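PDB 5NNS: AA9 family lytic polysaccharide monooxygenase B from Heterobasidion irregulare TC 32-1, which cleaves cellulose-type polysaccharides with a copper-dependent active site, using O2 or H2O2 as cosubstrate and oxidising the chain specifically at C1. Local coordinates for residues A[29-34]-A[97-102]. Numbering follows the deposited sequence.
Sequences IQREWD and TTATTS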
ATOM      1  N   ILE A  29       4.348  -5.848 -13.436  1.00 20.12           N
ATOM      2  CA  ILE A  29       5.002  -6.002 -12.134  1.00 19.64           C
ATOM      3  C   ILE A  29       3.989  -6.140 -10.990  1.00 18.95           C
ATOM      4  O   ILE A  29       4.333  -6.626  -9.908  1.00 19.07           O
ATOM      5  CB  ILE A  29       5.998  -4.860 -11.822  1.00 19.92           C
ATOM      6  CG1 ILE A  29       5.307  -3.485 -11.743  1.00 19.82           C
ATOM      7  CG2 ILE A  29       7.123  -4.852 -12.847  1.00 19.76           C
ATOM      8  CD1 ILE A  29       6.164  -2.432 -11.077  1.00 19.99           C
ATOM      9  N   GLN A  30       2.753  -5.709 -11.240  1.00 18.20           N
ATOM     10  CA  GLN A  30       1.712  -5.655 -10.227  1.00 17.94           C
ATOM     11  C   GLN A  30       0.989  -6.992 -10.055  1.00 17.94           C
ATOM     12  O   GLN A  30       0.769  -7.713 -11.031  1.00 18.47           O
ATOM     13  CB  GLN A  30       0.698  -4.575 -10.599  1.00 17.51           C
ATOM     14  CG  GLN A  30      -0.020  -3.985  -9.407  1.00 17.28           C
ATOM     15  CD  GLN A  30      -1.025  -2.934  -9.788  1.00 16.97           C
ATOM     16  OE1 GLN A  30      -1.737  -3.074 -10.787  1.00 16.56           O
ATOM     17  NE2 GLN A  30      -1.108  -1.877  -8.984  1.00 16.40           N
ATOM     18  N   ARG A  31       0.620  -7.306  -8.811  1.00 17.63           N
ATOM     19  CA  ARG A  31      -0.222  -8.463  -8.511  1.00 17.26           C
ATOM     20  C   ARG A  31      -1.657  -8.195  -8.954  1.00 17.11           C
ATOM     21  O   ARG A  31      -2.107  -7.042  -8.979  1.00 16.80           O
ATOM     22  CB  ARG A  31      -0.191  -8.808  -7.014  1.00 17.36           C
ATOM     23  CG  ARG A  31       1.130  -9.377  -6.513  1.00 17.14           C
ATOM     24  CD  ARG A  31       1.564 -10.596  -7.317  1.00 17.15           C
ATOM     25  NE  ARG A  31       2.514 -11.446  -6.595  1.00 17.00           N
ATOM     26  CZ  ARG A  31       2.192 -12.398  -5.714  1.00 16.76           C
ATOM     27  NH1 ARG A  31       0.924 -12.660  -5.395  1.00 16.71           N
ATOM     28  NH2 ARG A  31       3.158 -13.100  -5.137  1.00 16.92           N
ATOM     29  N   GLU A  32      -2.360  -9.269  -9.313  1.00 16.46           N
ATOM     30  CA  GLU A  32      -3.711  -9.171  -9.859  1.00 16.16           C
ATOM     31  C   GLU A  32      -4.670  -8.604  -8.822  1.00 15.91           C
ATOM     32  O   GLU A  32      -4.717  -9.087  -7.700  1.00 16.29           O
ATOM     33  CB  GLU A  32      -4.203 -10.547 -10.316  1.00 16.40           C
ATOM     34  CG  GLU A  32      -5.687 -10.640 -10.666  1.00 16.61           C
ATOM     35  CD  GLU A  32      -6.086 -12.006 -11.206  1.00 16.97           C
ATOM     36  OE1 GLU A  32      -5.198 -12.861 -11.414  1.00 17.50           O
ATOM     37  OE2 GLU A  32      -7.293 -12.235 -11.418  1.00 16.94           O
ATOM     38  N   TRP A  33      -5.415  -7.576  -9.210  1.00 15.35           N
ATOM     39  CA  TRP A  33      -6.534  -7.075  -8.415  1.00 14.93           C
ATOM     40  C   TRP A  33      -7.710  -6.868  -9.359  1.00 14.82           C
ATOM     41  O   TRP A  33      -7.565  -6.245 -10.403  1.00 14.53           O
ATOM     42  CB  TRP A  33      -6.148  -5.791  -7.661  1.00 14.60           C
ATOM     43  CG  TRP A  33      -5.678  -4.628  -8.510  1.00 14.35           C
ATOM     44  CD1 TRP A  33      -4.482  -4.504  -9.155  1.00 14.22           C
ATOM     45  CD2 TRP A  33      -6.392  -3.414  -8.762  1.00 14.10           C
ATOM     46  NE1 TRP A  33      -4.414  -3.294  -9.801  1.00 14.07           N
ATOM     47  CE2 TRP A  33      -5.572  -2.603  -9.571  1.00 14.05           C
ATOM     48  CE3 TRP A  33      -7.648  -2.932  -8.374  1.00 14.25           C
ATOM     49  CZ2 TRP A  33      -5.971  -1.336 -10.021  1.00 14.07           C
ATOM     50  CZ3 TRP A  33      -8.050  -1.663  -8.811  1.00 14.14           C
ATOM     51  CH2 TRP A  33      -7.207  -0.882  -9.624  1.00 14.19           C
ATOM     52  N   ASP A  34      -8.872  -7.395  -8.984  1.00 15.31           N
ATOM     53  CA  ASP A  34      -9.972  -7.625  -9.934  1.00 15.54           C
ATOM     54  C   ASP A  34     -11.096  -6.585 -10.002  1.00 15.44           C
ATOM     55  O   ASP A  34     -11.864  -6.596 -10.969  1.00 15.53           O
ATOM     56  CB  ASP A  34     -10.577  -9.006  -9.673  1.00 16.23           C
ATOM     57  CG  ASP A  34      -9.562 -10.131  -9.850  1.00 16.79           C
ATOM     58  OD1 ASP A  34      -8.782 -10.078 -10.817  1.00 17.13           O
ATOM     59  OD2 ASP A  34      -9.540 -11.065  -9.019  1.00 17.44           O
ATOM     60  N   THR A  97       7.109 -14.099  -7.263  1.00 24.86           N
ATOM     61  CA  THR A  97       6.117 -14.705  -8.148  1.00 24.06           C
ATOM     62  C   THR A  97       5.420 -15.918  -7.515  1.00 24.14           C
ATOM     63  O   THR A  97       4.222 -16.115  -7.717  1.00 23.61           O
ATOM     64  CB  THR A  97       6.783 -15.099  -9.488  1.00 24.00           C
ATOM     65  OG1 THR A  97       7.580 -14.006  -9.970  1.00 22.99           O
ATOM     66  CG2 THR A  97       5.753 -15.474 -10.550  1.00 23.67           C
ATOM     67  N   THR A  98       6.166 -16.712  -6.745  1.00 24.50           N
ATOM     68  CA  THR A  98       5.628 -17.912  -6.082  1.00 24.56           C
ATOM     69  C   THR A  98       5.269 -17.707  -4.593  1.00 24.68           C
ATOM     70  O   THR A  98       4.810 -18.642  -3.937  1.00 24.88           O
ATOM     71  CB  THR A  98       6.627 -19.085  -6.199  1.00 24.29           C
ATOM     72  OG1 THR A  98       7.819 -18.784  -5.465  1.00 24.29           O
ATOM     73  CG2 THR A  98       6.987 -19.332  -7.653  1.00 24.28           C
ATOM     74  N   ALA A  99       5.466 -16.493  -4.073  1.00 24.27           N
ATOM     75  CA  ALA A  99       5.245 -16.197  -2.654  1.00 23.55           C
ATOM     76  C   ALA A  99       3.768 -15.985  -2.354  1.00 22.80           C
ATOM     77  O   ALA A  99       3.069 -15.325  -3.122  1.00 22.94           O
ATOM     78  CB  ALA A  99       6.038 -14.962  -2.246  1.00 23.24           C
ATOM     79  N   THR A 100       3.302 -16.551  -1.242  1.00 22.55           N
ATOM     80  CA  THR A 100       1.974 -16.252  -0.696  1.00 22.24           C
ATOM     81  C   THR A 100       2.118 -14.959   0.115  1.00 21.44           C
ATOM     82  O   THR A 100       2.814 -14.938   1.136  1.00 21.10           O
ATOM     83  CB  THR A 100       1.450 -17.407   0.196  1.00 22.68           C
ATOM     84  OG1 THR A 100       1.423 -18.621  -0.558  1.00 23.01           O
ATOM     85  CG2 THR A 100       0.044 -17.128   0.695  1.00 22.92           C
ATOM     86  N   THR A 101       1.482 -13.883  -0.351  1.00 20.34           N
ATOM     87  CA  THR A 101       1.722 -12.542   0.207  1.00 19.82           C
ATOM     88  C   THR A 101       1.152 -12.385   1.628  1.00 19.69           C
ATOM     89  O   THR A 101       1.682 -11.600   2.427  1.00 19.19           O
ATOM     90  CB  THR A 101       1.202 -11.413  -0.718  1.00 19.28           C
ATOM     91  OG1 THR A 101      -0.210 -11.533  -0.898  1.00 18.70           O
ATOM     92  CG2 THR A 101       1.909 -11.452  -2.084  1.00 19.13           C
ATOM     93  N   SER A 102       0.100 -13.150   1.937  1.00 19.61           N
ATOM     94  CA  SER A 102      -0.487 -13.190   3.283  1.00 19.68           C
ATOM     95  C   SER A 102       0.422 -13.803   4.359  1.00 19.81           C
ATOM     96  O   SER A 102       0.167 -13.611   5.550  1.00 19.86           O
ATOM     97  CB  SER A 102      -1.823 -13.941   3.267  1.00 19.71           C
ATOM     98  OG  SER A 102      -1.655 -15.277   2.824  1.00 19.84           O
TER
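Arg31 reaches across to Ala99 and Thr101 and is the one residue of 29-34 that meets 97-102. Just before it, Gln30 gives its amide nitrogen to Val4 O and Tyr7 OH, while its OE1 accepts a bond from Trp33 NE1 at 2.9 Å, the donor standing well above the carbonyl plane; Trp33 thus folds back on its own loop. At Arg31 the side chain heads for the second loop: CG lies anti to the carbonyl carbon (chi1 -70°), and a bend at chi2 comes before the guanidinium. Arg31 NH2 then bonds to the carbonyl oxygen of Ala99 at 3.0 Å, with a nearly straight N-H...O angle of 163°. That oxygen sits in the guanidinium plane, at its edge, whereas Thr101 lays CG2 over one face, 3.7 Å from Arg31 NH1 and offset toward the rim. The hydroxyl of Thr101 is bonded to Ser48 OG instead. Around the rest of the guanidinium, NH2 also holds Cys96 O, NH1 donates to Gly53 O and NE donates to Gln172 OE1 of strand 165-176. With an alanine here, the carbonyls of Ala99, Cys96 and Gly53 and the amide oxygen of Gln172 are likely to be left without this donor, and a gap would probably open beside the Thr101 methyl. Away from the copper site, the contact joins the loop between strands 12-15 and 63-66 to the loop between strands 85-91 and 106-116 of the AA9 beta-sandwich. Since the acceptors named here are neutral oxygens, the buried arginine is held by several directional bonds rather than by a salt bridge across the loops, which probably fixes the rotation of its guanidinium.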